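Local atomic coordinates of mannose-6-phosphate isomerase (Helicobacter pylori, PDB entry 2QH5), a protein that probably makes GDP-mannose from mannose 1-phosphate and GTP, using the N-terminal nucleotidyltransferase domain modelled here, and belongs to the type 2 mannose-6-phosphate isomerase family. Residues Lys6-Ser11 / Glu53-Cys58; Leu83-Lys88 / Lys236-Leu241; Ser87-Asn92 / Asp243-Ile248; Ser97-Asp102 / Gly212-Phe217. All blocks are in the same frame, centred on the assembly; numbering follows the deposited sequence.

Interaction 1: Lys6-Ser11 / Glu53-Cys58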
loop_
_atom_site.group_PDB
_atom_site.type_symbol
_atom_site.label_atom_id
_atom_site.label_comp_id
_atom_site.label_asym_id
_atom_site.label_seq_id
_atom_site.Cartn_x
_atom_site.Cartn_y
_atom_site.Cartn_z
ATOM N N LYS A 6 -5.050 10.241 3.593
ATOM C CA LYS A 6 -4.570 10.052 2.237
ATOM C C LYS A 6 -4.662 8.607 1.793
ATOM O O LYS A 6 -4.257 7.697 2.520
ATOM C CB LYS A 6 -3.109 10.468 2.146
ATOM C CG LYS A 6 -2.844 11.873 1.692
ATOM C CD LYS A 6 -1.396 11.950 1.272
ATOM C CE LYS A 6 -1.029 13.314 0.741
ATOM N NZ LYS A 6 0.415 13.345 0.393
ATOM N N ASN A 7 -5.176 8.402 0.585
ATOM C CA ASN A 7 -5.098 7.104 -0.056
ATOM C C ASN A 7 -3.820 7.043 -0.876
ATOM O O ASN A 7 -3.609 7.876 -1.750
ATOM C CB ASN A 7 -6.315 6.858 -0.951
ATOM C CG ASN A 7 -6.262 5.511 -1.658
ATOM O OD1 ASN A 7 -6.743 5.380 -2.784
ATOM N ND2 ASN A 7 -5.673 4.510 -1.005
ATOM N N ILE A 8 -2.955 6.076 -0.575
ATOM C CA ILE A 8 -1.774 5.823 -1.394
ATOM C C ILE A 8 -2.059 4.621 -2.269
ATOM O O ILE A 8 -1.972 3.474 -1.822
ATOM C CB ILE A 8 -0.511 5.565 -0.568
ATOM C CG1 ILE A 8 -0.310 6.655 0.501
ATOM C CG2 ILE A 8 0.695 5.440 -1.494
ATOM C CD1 ILE A 8 -0.155 8.057 -0.033
ATOM N N LEU A 9 -2.395 4.902 -3.523
ATOM C CA LEU A 9 -2.854 3.884 -4.463
ATOM C C LEU A 9 -1.650 3.370 -5.249
ATOM O O LEU A 9 -1.175 4.023 -6.170
ATOM C CB LEU A 9 -3.919 4.497 -5.398
ATOM C CG LEU A 9 -5.158 3.711 -5.817
ATOM C CD1 LEU A 9 -5.855 4.459 -6.941
ATOM C CD2 LEU A 9 -4.852 2.279 -6.248
ATOM N N LEU A 10 -1.137 2.208 -4.862
ATOM C CA LEU A 10 0.059 1.663 -5.486
ATOM C C LEU A 10 -0.259 0.912 -6.771
ATOM O O LEU A 10 -0.849 -0.173 -6.725
ATOM C CB LEU A 10 0.788 0.722 -4.525
ATOM C CG LEU A 10 1.272 1.254 -3.176
ATOM C CD1 LEU A 10 1.704 0.083 -2.321
ATOM C CD2 LEU A 10 2.408 2.230 -3.335
ATOM N N SER A 11 0.159 1.475 -7.906
ATOM C CA SER A 11 -0.046 0.848 -9.213
ATOM C C SER A 11 1.261 0.423 -9.883
ATOM O O SER A 11 1.279 -0.517 -10.675
ATOM C CB SER A 11 -0.822 1.784 -10.129
ATOM O OG SER A 11 -1.988 2.249 -9.476
ATOM N N GLU A 53 -7.536 12.939 0.151
ATOM C CA GLU A 53 -6.707 13.096 -1.042
ATOM C C GLU A 53 -6.236 11.725 -1.479
ATOM O O GLU A 53 -5.972 10.867 -0.640
ATOM C CB GLU A 53 -5.466 13.928 -0.730
ATOM C CG GLU A 53 -5.705 15.389 -0.379
ATOM C CD GLU A 53 -4.402 16.171 -0.224
ATOM O OE1 GLU A 53 -4.469 17.388 0.054
ATOM O OE2 GLU A 53 -3.309 15.576 -0.384
ATOM N N THR A 54 -6.125 11.508 -2.786
ATOM C CA THR A 54 -5.442 10.315 -3.278
ATOM C C THR A 54 -4.081 10.692 -3.858
ATOM O O THR A 54 -3.915 11.771 -4.428
ATOM C CB THR A 54 -6.297 9.533 -4.293
ATOM O OG1 THR A 54 -7.592 9.308 -3.727
ATOM C CG2 THR A 54 -5.669 8.178 -4.622
ATOM N N LEU A 55 -3.100 9.824 -3.636
ATOM C CA LEU A 55 -1.824 9.882 -4.319
ATOM C C LEU A 55 -1.662 8.565 -5.028
ATOM O O LEU A 55 -1.543 7.523 -4.392
ATOM C CB LEU A 55 -0.661 10.097 -3.343
ATOM C CG LEU A 55 0.760 10.162 -3.937
ATOM C CD1 LEU A 55 0.835 11.184 -5.052
ATOM C CD2 LEU A 55 1.793 10.494 -2.862
ATOM N N ILE A 56 -1.690 8.623 -6.355
ATOM C CA ILE A 56 -1.507 7.461 -7.210
ATOM C C ILE A 56 -0.041 7.365 -7.563
ATOM O O ILE A 56 0.554 8.320 -8.068
ATOM C CB ILE A 56 -2.311 7.615 -8.498
ATOM C CG1 ILE A 56 -3.711 8.164 -8.170
ATOM C CG2 ILE A 56 -2.325 6.312 -9.278
ATOM C CD1 ILE A 56 -4.811 7.579 -8.991
ATOM N N VAL A 57 0.558 6.228 -7.252
ATOM C CA VAL A 57 1.925 6.005 -7.651
ATOM C C VAL A 57 1.977 4.926 -8.742
ATOM O O VAL A 57 1.587 3.793 -8.521
ATOM C CB VAL A 57 2.893 5.807 -6.425
ATOM C CG1 VAL A 57 2.135 5.536 -5.135
ATOM C CG2 VAL A 57 3.985 4.778 -6.702
ATOM N N CYS A 58 2.407 5.325 -9.939
ATOM C CA CYS A 58 2.464 4.425 -11.090
ATOM C C CYS A 58 3.684 4.706 -11.939
ATOM O O CYS A 58 4.377 5.699 -11.739
ATOM C CB CYS A 58 1.196 4.528 -11.959
ATOM S SG CYS A 58 0.769 6.201 -12.550
HETATM O O HOH W 1 -8.658 6.891 -3.757
#
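The carbonyl oxygen of N7 takes the N-H of L55 at 2.8 Å, almost perfectly straight (176° at the hydrogen), while T54 CA adds a C-H contact to the same oxygen. That bond is one rung of a five-rung parallel ladder: N7 and L9 each use both N and O, and S11 N closes the run on V57 O, also at 2.8 Å. The strands are twisted by 18° from exact parallel, and side chains of paired residues come off on the same face. CG of N7 stands anti to its backbone nitrogen (chi1 179°), which lays the amide alongside T54; there a water donates to N7 OD1 and accepts from T54 OG1, both at 2.6 Å. N7 ND2 turns instead to T110 and I108 on the next strand. Further along this face L9 CD1 meets I56 CD1 at 3.9 Å, under helix 39-48. The other face is greasy towards its C-terminal end: V57 CG1 touches I8 CG2 and L10 CD2 (3.8 Å to the latter), with helix 90-99 lying over it. At the start of the strands, K6 NZ and E53 OE2 are 4.4 Å apart, beyond a salt bridge, and K6 NZ bonds to S101 instead. Two parallel strands joined through helix 39-48 form a beta-alpha-beta crossover, here in the central sheet of the GT-A, Rossmann-like nucleotidyltransferase fold.

Interaction 2: Leu83-Lys88 / Lys236-Leu241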
loop_
_atom_site.group_PDB
_atom_site.type_symbol
_atom_site.label_atom_id
_atom_site.label_comp_id
_atom_site.label_asym_id
_atom_site.label_seq_id
_atom_site.Cartn_x
_atom_site.Cartn_y
_atom_site.Cartn_z
ATOM N N LEU A 83 4.946 9.662 -10.370
ATOM C CA LEU A 83 5.339 8.863 -11.516
ATOM C C LEU A 83 6.714 8.230 -11.345
ATOM O O LEU A 83 7.647 8.841 -10.838
ATOM C CB LEU A 83 5.258 9.690 -12.797
ATOM C CG LEU A 83 3.885 10.329 -13.017
ATOM C CD1 LEU A 83 3.856 11.066 -14.335
ATOM C CD2 LEU A 83 2.780 9.288 -12.967
ATOM N N GLU A 84 6.828 6.978 -11.752
ATOM C CA GLU A 84 8.084 6.293 -11.589
ATOM C C GLU A 84 8.726 5.982 -12.933
ATOM O O GLU A 84 8.062 5.515 -13.867
ATOM C CB GLU A 84 7.904 5.045 -10.723
ATOM C CG GLU A 84 7.351 5.378 -9.331
ATOM C CD GLU A 84 7.565 4.280 -8.310
ATOM O OE1 GLU A 84 8.197 4.564 -7.261
ATOM O OE2 GLU A 84 7.100 3.144 -8.558
ATOM N N SER A 85 10.017 6.300 -13.026
ATOM C CA SER A 85 10.865 5.835 -14.113
ATOM C C SER A 85 11.146 4.353 -13.882
ATOM O O SER A 85 10.760 3.507 -14.693
ATOM C CB SER A 85 12.166 6.646 -14.160
ATOM O OG SER A 85 12.578 7.054 -12.861
ATOM N N LEU A 86 11.796 4.057 -12.758
ATOM C CA LEU A 86 12.030 2.690 -12.297
ATOM C C LEU A 86 11.164 2.400 -11.089
ATOM O O LEU A 86 10.749 3.315 -10.371
ATOM C CB LEU A 86 13.482 2.508 -11.848
ATOM C CG LEU A 86 14.663 3.023 -12.663
ATOM C CD1 LEU A 86 15.854 3.245 -11.739
ATOM C CD2 LEU A 86 15.018 2.068 -13.807
ATOM N N SER A 87 10.921 1.118 -10.849
ATOM C CA SER A 87 10.221 0.687 -9.650
ATOM C C SER A 87 11.188 -0.012 -8.697
ATOM O O SER A 87 11.732 -1.076 -9.008
ATOM C CB SER A 87 9.045 -0.223 -10.009
ATOM O OG SER A 87 8.107 0.459 -10.828
ATOM N N LYS A 88 11.414 0.602 -7.540
ATOM C CA LYS A 88 12.274 0.015 -6.518
ATOM C C LYS A 88 11.452 -0.532 -5.345
ATOM O O LYS A 88 11.840 -0.420 -4.182
ATOM C CB LYS A 88 13.344 1.007 -6.056
ATOM C CG LYS A 88 14.756 0.688 -6.560
ATOM C CD LYS A 88 14.859 0.707 -8.074
ATOM C CE LYS A 88 16.306 0.601 -8.558
ATOM N NZ LYS A 88 16.997 -0.651 -8.139
ATOM N N LYS A 236 18.061 8.469 -12.459
ATOM C CA LYS A 236 19.310 8.653 -11.726
ATOM C C LYS A 236 19.127 8.483 -10.215
ATOM O O LYS A 236 19.873 7.743 -9.569
ATOM C CB LYS A 236 19.871 10.051 -12.039
ATOM C CG LYS A 236 21.162 10.435 -11.309
ATOM C CD LYS A 236 22.370 10.466 -12.248
ATOM C CE LYS A 236 22.987 9.085 -12.457
ATOM N NZ LYS A 236 24.175 9.140 -13.360
ATOM N N SER A 237 18.126 9.166 -9.663
ATOM C CA SER A 237 17.862 9.154 -8.224
ATOM C C SER A 237 17.410 7.782 -7.739
ATOM O O SER A 237 17.747 7.356 -6.634
ATOM C CB SER A 237 16.788 10.186 -7.878
ATOM O OG SER A 237 17.094 11.444 -8.444
ATOM N N MET A 238 16.648 7.096 -8.577
ATOM C CA MET A 238 16.059 5.831 -8.199
ATOM C C MET A 238 17.000 4.665 -8.425
ATOM O O MET A 238 16.787 3.595 -7.868
ATOM C CB MET A 238 14.755 5.614 -8.958
ATOM C CG MET A 238 13.715 6.668 -8.649
ATOM S SD MET A 238 12.082 5.966 -8.440
ATOM C CE MET A 238 12.284 5.117 -6.878
ATOM N N GLN A 239 18.038 4.885 -9.233
ATOM C CA GLN A 239 19.011 3.848 -9.589
ATOM C C GLN A 239 19.730 3.260 -8.387
ATOM O O GLN A 239 19.784 2.039 -8.232
ATOM C CB GLN A 239 20.047 4.391 -10.574
ATOM C CG GLN A 239 19.797 4.001 -12.020
ATOM C CD GLN A 239 20.665 4.778 -12.999
ATOM O OE1 GLN A 239 21.327 5.754 -12.635
ATOM N NE2 GLN A 239 20.659 4.347 -14.257
ATOM N N ASP A 240 20.262 4.129 -7.534
ATOM C CA ASP A 240 21.079 3.694 -6.405
ATOM C C ASP A 240 20.253 3.142 -5.243
ATOM O O ASP A 240 20.811 2.665 -4.253
ATOM C CB ASP A 240 21.969 4.839 -5.911
ATOM C CG ASP A 240 21.233 5.789 -4.987
ATOM O OD1 ASP A 240 20.269 6.439 -5.448
ATOM O OD2 ASP A 240 21.614 5.882 -3.798
ATOM N N LEU A 241 18.929 3.217 -5.365
ATOM C CA LEU A 241 18.024 2.738 -4.328
ATOM C C LEU A 241 17.981 1.220 -4.286
ATOM O O LEU A 241 17.894 0.564 -5.331
ATOM C CB LEU A 241 16.615 3.281 -4.554
ATOM C CG LEU A 241 16.150 4.445 -3.686
ATOM C CD1 LEU A 241 17.147 5.579 -3.666
ATOM C CD2 LEU A 241 14.823 4.927 -4.175
#
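Past the end of strand 78-84, the chain from L86 to K88 runs alongside the last turn of helix 235-239 and the residues after it, with L86 CA 6.5 Å from M238 CA and K88 CA a similar distance from L241 CA. M238 is the side chain in the middle. Its thioether bends at chi2 and chi3 and lies across the strand's exit, so that M238 SD sits 3.5 Å from L86 O and the CE methyl comes toward E84 OE1, the two side chains crossing at about a right angle. L86 also packs its side chain on the base of the methionine: L86 CD1 meets M238 CB at 3.8 Å and continues over the backbone to Q239 N and the CG of Q239. S85 plays only a small part here, since its OG bonds to L233 O on the neighbouring strand. K88 reaches across with a kinked chain. K88 CG packs on L241 CB at 3.8 Å. The bend at chi2 (61°) then carries the chain over M238 O, which K88 CE approaches to 3.1 Å, and the bend at chi4 (61°) turns K88 NZ to L241 O at 3.2 Å, head-on to the carbonyl (165° at the oxygen). M238 O, which K88 CE touches, also takes a weak bond from L241 N. The chemistry is therefore mixed: sulfur and methyl groups make the apolar packing, and one ammonium ion, whose positive charge the carbonyls after helix 235-239 may favour, supplies the sole hydrogen bond between the two segments.

Interaction 3: Ser87-Asn92 / Asp243-Ile248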
loop_
_atom_site.group_PDB
_atom_site.type_symbol
_atom_site.label_atom_id
_atom_site.label_comp_id
_atom_site.label_asym_id
_atom_site.label_seq_id
_atom_site.Cartn_x
_atom_site.Cartn_y
_atom_site.Cartn_z
ATOM N N SER A 87 10.921 1.118 -10.849
ATOM C CA SER A 87 10.221 0.687 -9.650
ATOM C C SER A 87 11.188 -0.012 -8.697
ATOM O O SER A 87 11.732 -1.076 -9.008
ATOM C CB SER A 87 9.045 -0.223 -10.009
ATOM O OG SER A 87 8.107 0.459 -10.828
ATOM N N LYS A 88 11.414 0.602 -7.540
ATOM C CA LYS A 88 12.274 0.015 -6.518
ATOM C C LYS A 88 11.452 -0.532 -5.345
ATOM O O LYS A 88 11.840 -0.420 -4.182
ATOM C CB LYS A 88 13.344 1.007 -6.056
ATOM C CG LYS A 88 14.756 0.688 -6.560
ATOM C CD LYS A 88 14.859 0.707 -8.074
ATOM C CE LYS A 88 16.306 0.601 -8.558
ATOM N NZ LYS A 88 16.997 -0.651 -8.139
ATOM N N ASN A 89 10.305 -1.118 -5.690
ATOM C CA ASN A 89 9.455 -1.886 -4.775
ATOM C C ASN A 89 8.708 -1.047 -3.738
ATOM O O ASN A 89 8.924 0.160 -3.633
ATOM C CB ASN A 89 10.247 -3.020 -4.122
ATOM C CG ASN A 89 9.502 -4.327 -4.142
ATOM O OD1 ASN A 89 8.481 -4.483 -3.485
ATOM N ND2 ASN A 89 10.008 -5.278 -4.910
ATOM N N THR A 90 7.834 -1.701 -2.975
ATOM C CA THR A 90 6.882 -1.013 -2.080
ATOM C C THR A 90 7.486 -0.194 -0.941
ATOM O O THR A 90 6.989 0.887 -0.639
ATOM C CB THR A 90 5.838 -1.980 -1.517
ATOM O OG1 THR A 90 6.499 -3.076 -0.869
ATOM C CG2 THR A 90 4.955 -2.513 -2.645
ATOM N N ALA A 91 8.561 -0.678 -0.324
ATOM C CA ALA A 91 9.195 0.070 0.770
ATOM C C ALA A 91 9.608 1.471 0.330
ATOM O O ALA A 91 9.485 2.435 1.092
ATOM C CB ALA A 91 10.394 -0.689 1.340
ATOM N N ASN A 92 10.086 1.575 -0.907
ATOM C CA ASN A 92 10.505 2.845 -1.472
ATOM C C ASN A 92 9.318 3.680 -1.932
ATOM O O ASN A 92 9.316 4.884 -1.752
ATOM C CB ASN A 92 11.518 2.629 -2.603
ATOM C CG ASN A 92 12.820 1.974 -2.115
ATOM O OD1 ASN A 92 13.552 2.543 -1.302
ATOM N ND2 ASN A 92 13.101 0.772 -2.610
ATOM N N ASP A 243 16.305 -2.175 -3.995
ATOM C CA ASP A 243 14.995 -2.727 -4.287
ATOM C C ASP A 243 14.571 -3.612 -3.121
ATOM O O ASP A 243 15.172 -4.665 -2.895
ATOM C CB ASP A 243 15.043 -3.528 -5.590
ATOM C CG ASP A 243 13.679 -4.010 -6.031
ATOM O OD1 ASP A 243 13.076 -4.829 -5.307
ATOM O OD2 ASP A 243 13.213 -3.578 -7.108
ATOM N N MET A 244 13.544 -3.177 -2.387
ATOM C CA MET A 244 13.068 -3.901 -1.202
ATOM C C MET A 244 11.590 -3.676 -0.907
ATOM O O MET A 244 11.101 -2.551 -1.009
ATOM C CB MET A 244 13.889 -3.506 0.020
ATOM C CG MET A 244 13.560 -4.313 1.253
ATOM S SD MET A 244 14.802 -4.109 2.509
ATOM C CE MET A 244 16.157 -5.049 1.792
ATOM N N SER A 245 10.973 -4.728 -0.395
ATOM C CA SER A 245 9.581 -4.763 -0.006
ATOM C C SER A 245 9.331 -4.198 1.366
ATOM O O SER A 245 10.169 -4.301 2.223
ATOM C CB SER A 245 9.130 -6.196 0.011
ATOM O OG SER A 245 7.768 -6.229 -0.270
ATOM N N ILE A 246 8.159 -3.634 1.593
ATOM C CA ILE A 246 7.874 -3.124 2.934
ATOM C C ILE A 246 7.814 -4.258 3.968
ATOM O O ILE A 246 8.177 -4.077 5.137
ATOM C CB ILE A 246 6.584 -2.273 2.942
ATOM C CG1 ILE A 246 6.452 -1.493 4.247
ATOM C CG2 ILE A 246 5.367 -3.130 2.668
ATOM C CD1 ILE A 246 7.624 -0.564 4.513
ATOM N N ASP A 247 7.397 -5.433 3.500
ATOM C CA ASP A 247 7.263 -6.611 4.333
ATOM C C ASP A 247 8.618 -7.061 4.829
ATOM O O ASP A 247 8.746 -7.469 5.972
ATOM C CB ASP A 247 6.577 -7.741 3.565
ATOM C CG ASP A 247 5.332 -7.275 2.823
ATOM O OD1 ASP A 247 5.465 -6.569 1.795
ATOM O OD2 ASP A 247 4.217 -7.629 3.257
ATOM N N ILE A 248 9.630 -6.967 3.974
ATOM C CA ILE A 248 10.990 -7.355 4.343
ATOM C C ILE A 248 11.671 -6.241 5.138
ATOM O O ILE A 248 12.276 -6.492 6.184
ATOM C CB ILE A 248 11.819 -7.745 3.088
ATOM C CG1 ILE A 248 11.296 -9.061 2.498
ATOM C CG2 ILE A 248 13.307 -7.865 3.419
ATOM C CD1 ILE A 248 11.667 -9.293 1.039
#
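With chi1 at 55°, T90 holds OG1 between its own backbone nitrogen and carbonyl carbon, facing the chain at I246; D243, with CG anti to its backbone nitrogen (chi1 -174°), swings its carboxylate back toward N89. T90 OG1 accepts I246 N at 3.0 Å in a nearly straight bond. N89 ND2 donates to D243 OD1 at 3.1 Å, meeting the syn side of the carboxylate but somewhat above its plane. Amide and carboxylate planes are 84° apart; D243 OD2 lies 3.8 Å from K88 CA. On the same asparagine, OD1 accepts T90 N from the next residue, so both ends of the amide are used, consistent with its modelled orientation. Between these two side-chain bonds runs a backbone one: A91 N donates to M244 O at 3.2 Å, in the carbonyl plane. The arrangement brings together the starts of two helices, 90-99 over the Rossmann-like sheet of the nucleotidyltransferase domain and 246-251 next to strands 165-168 and 184-194, each helix offering a first-turn N-H to an oxygen of the other segment. Packing is close here. A91 CB lies only 3.1 Å from M244 O, and I246 CD1 lies alongside, 4.2 Å from A91 CB. M244 itself turns its thioether away from helix 90-99, onto I209 and A249. N92, later in the same turn as A91, donates ND2 to E242 O just before the second segment.

Interaction 4: Ser97-Asp102 / Gly212-Phe217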
loop_
_atom_site.group_PDB
_atom_site.type_symbol
_atom_site.label_atom_id
_atom_site.label_comp_id
_atom_site.label_asym_id
_atom_site.label_seq_id
_atom_site.Cartn_x
_atom_site.Cartn_y
_atom_site.Cartn_z
ATOM N N SER A 97 5.993 8.379 -0.682
ATOM C CA SER A 97 4.624 8.877 -0.419
ATOM C C SER A 97 4.444 9.520 0.953
ATOM O O SER A 97 3.747 10.529 1.087
ATOM C CB SER A 97 3.618 7.737 -0.540
ATOM O OG SER A 97 3.805 7.022 -1.747
ATOM N N ALA A 98 5.061 8.918 1.967
ATOM C CA ALA A 98 5.052 9.456 3.322
ATOM C C ALA A 98 5.846 10.762 3.413
ATOM O O ALA A 98 5.447 11.682 4.121
ATOM C CB ALA A 98 5.602 8.429 4.293
ATOM N N LEU A 99 6.959 10.848 2.683
ATOM C CA LEU A 99 7.761 12.070 2.635
ATOM C C LEU A 99 7.044 13.190 1.871
ATOM O O LEU A 99 7.302 14.363 2.113
ATOM C CB LEU A 99 9.149 11.814 2.029
ATOM C CG LEU A 99 10.158 10.895 2.748
ATOM C CD1 LEU A 99 11.298 10.584 1.818
ATOM C CD2 LEU A 99 10.699 11.436 4.084
ATOM N N MET A 100 6.140 12.817 0.963
ATOM C CA MET A 100 5.276 13.781 0.275
ATOM C C MET A 100 4.058 14.156 1.118
ATOM O O MET A 100 3.133 14.799 0.621
ATOM C CB MET A 100 4.793 13.222 -1.071
ATOM C CG MET A 100 5.826 13.216 -2.176
ATOM S SD MET A 100 5.352 12.229 -3.622
ATOM C CE MET A 100 6.757 11.133 -3.603
ATOM N N SER A 101 4.047 13.751 2.387
ATOM C CA SER A 101 2.895 13.984 3.258
ATOM C C SER A 101 3.240 14.778 4.514
ATOM O O SER A 101 4.412 14.941 4.860
ATOM C CB SER A 101 2.260 12.650 3.651
ATOM O OG SER A 101 1.717 12.009 2.518
ATOM N N ASP A 102 2.211 15.285 5.188
ATOM C CA ASP A 102 2.383 15.852 6.522
ATOM C C ASP A 102 2.580 14.692 7.478
ATOM O O ASP A 102 1.837 13.710 7.420
ATOM C CB ASP A 102 1.150 16.657 6.948
ATOM C CG ASP A 102 1.124 18.060 6.360
ATOM O OD1 ASP A 102 2.196 18.578 5.968
ATOM O OD2 ASP A 102 0.021 18.651 6.302
ATOM N N GLY A 212 18.208 6.650 1.644
ATOM C CA GLY A 212 18.146 6.641 0.184
ATOM C C GLY A 212 16.912 7.314 -0.389
ATOM O O GLY A 212 16.989 7.993 -1.417
ATOM N N CYS A 213 15.772 7.124 0.272
ATOM C CA CYS A 213 14.541 7.804 -0.125
ATOM C C CYS A 213 14.591 9.304 0.160
ATOM O O CYS A 213 14.056 10.091 -0.611
ATOM C CB CYS A 213 13.326 7.175 0.559
ATOM S SG CYS A 213 12.729 5.704 -0.255
ATOM N N GLU A 214 15.238 9.687 1.260
ATOM C CA GLU A 214 15.383 11.094 1.648
ATOM C C GLU A 214 16.179 11.914 0.632
ATOM O O GLU A 214 15.828 13.060 0.348
ATOM C CB GLU A 214 16.026 11.219 3.036
ATOM C CG GLU A 214 15.057 11.054 4.216
ATOM C CD GLU A 214 15.768 10.939 5.569
ATOM O OE1 GLU A 214 16.928 10.459 5.610
ATOM O OE2 GLU A 214 15.161 11.332 6.594
ATOM N N ARG A 215 17.245 11.329 0.090
ATOM C CA ARG A 215 18.042 12.004 -0.936
ATOM C C ARG A 215 17.409 11.917 -2.325
ATOM O O ARG A 215 17.602 12.806 -3.145
ATOM C CB ARG A 215 19.490 11.492 -0.969
ATOM C CG ARG A 215 19.631 9.978 -1.039
ATOM C CD ARG A 215 21.014 9.550 -1.523
ATOM N NE ARG A 215 21.074 9.507 -2.984
ATOM C CZ ARG A 215 21.649 10.436 -3.747
ATOM N NH1 ARG A 215 22.234 11.494 -3.196
ATOM N NH2 ARG A 215 21.642 10.300 -5.069
ATOM N N ALA A 216 16.667 10.844 -2.589
ATOM C CA ALA A 216 15.952 10.708 -3.855
ATOM C C ALA A 216 14.857 11.769 -3.928
ATOM O O ALA A 216 14.702 12.444 -4.941
ATOM C CB ALA A 216 15.368 9.318 -3.997
ATOM N N PHE A 217 14.128 11.919 -2.828
ATOM C CA PHE A 217 13.118 12.960 -2.660
ATOM C C PHE A 217 13.669 14.376 -2.929
ATOM O O PHE A 217 12.914 15.281 -3.290
ATOM C CB PHE A 217 12.518 12.863 -1.241
ATOM C CG PHE A 217 11.401 13.829 -0.977
ATOM C CD1 PHE A 217 11.645 15.049 -0.349
ATOM C CD2 PHE A 217 10.098 13.524 -1.361
ATOM C CE1 PHE A 217 10.614 15.955 -0.118
ATOM C CE2 PHE A 217 9.060 14.424 -1.125
ATOM C CZ PHE A 217 9.320 15.639 -0.503
#
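L99 lies over one face of the F217 ring while M100 comes in at its edge, where helix 90-99 of the Rossmann-like nucleotidyltransferase domain finishes against the end of helix 207-216. Helix 90-99 lies on the central sheet, and helix 207-216 packs on it, C213 also touching N92, A95 and L96. The aromatic ring is the main reach across. CG of F217 stands anti to its backbone nitrogen (chi1 -176°), which throws the ring out from the helix over the last turn of the other one. L99 CB is 4.2 Å from the F217 ring centroid and 22° off the normal, a CH-pi contact displaced toward the CD2 rim. M100 meets the same ring differently: M100 CG lies in the ring plane, 3.6 Å from F217 CE2, and the side chain then carries on toward L55 of the sheet. Face and edge are thus taken by consecutive residues, a wrap that would limit how the ring can tilt. Beyond CB, L99 reaches along helix 207-216. L99 CD1 is 3.7 Å from C213 O and also touches F217 CB, wedged between one turn and the next, while CD2 faces the aliphatic CG of E214 more loosely. The side chains meet through carbon; two carbonyl oxygens join the packing without a hydrogen bond between the segments. The second of them, L99 O, lies above the ring at its far end, on the same face as L99 CB, 3.5 Å from F217 CZ.

How the interactions relate
Helix 90-99 ties the set together: its start belongs to interaction 3, its end to interaction 4, and its middle lies on the sheet face of interaction 1. K6 NZ bonds S101 OG at 2.8 Å, joining interaction 1 to interaction 4 (centres about 14 Å apart). Strand 53-59 pairs with strand 78-84, where C58 O and E84 N lie 2.8 Å apart, linking interactions 1 and 2. Interactions 2 and 3, centres about 11 Å apart, share S87 and K88. L241 CD1, 3.3 Å from G212 O, packs interaction 2 on interaction 4. Strand 5-10 of interaction 1 leads into the unmodelled residues 13-25, part of the glycine-rich stretch that in this family probably binds the nucleotide.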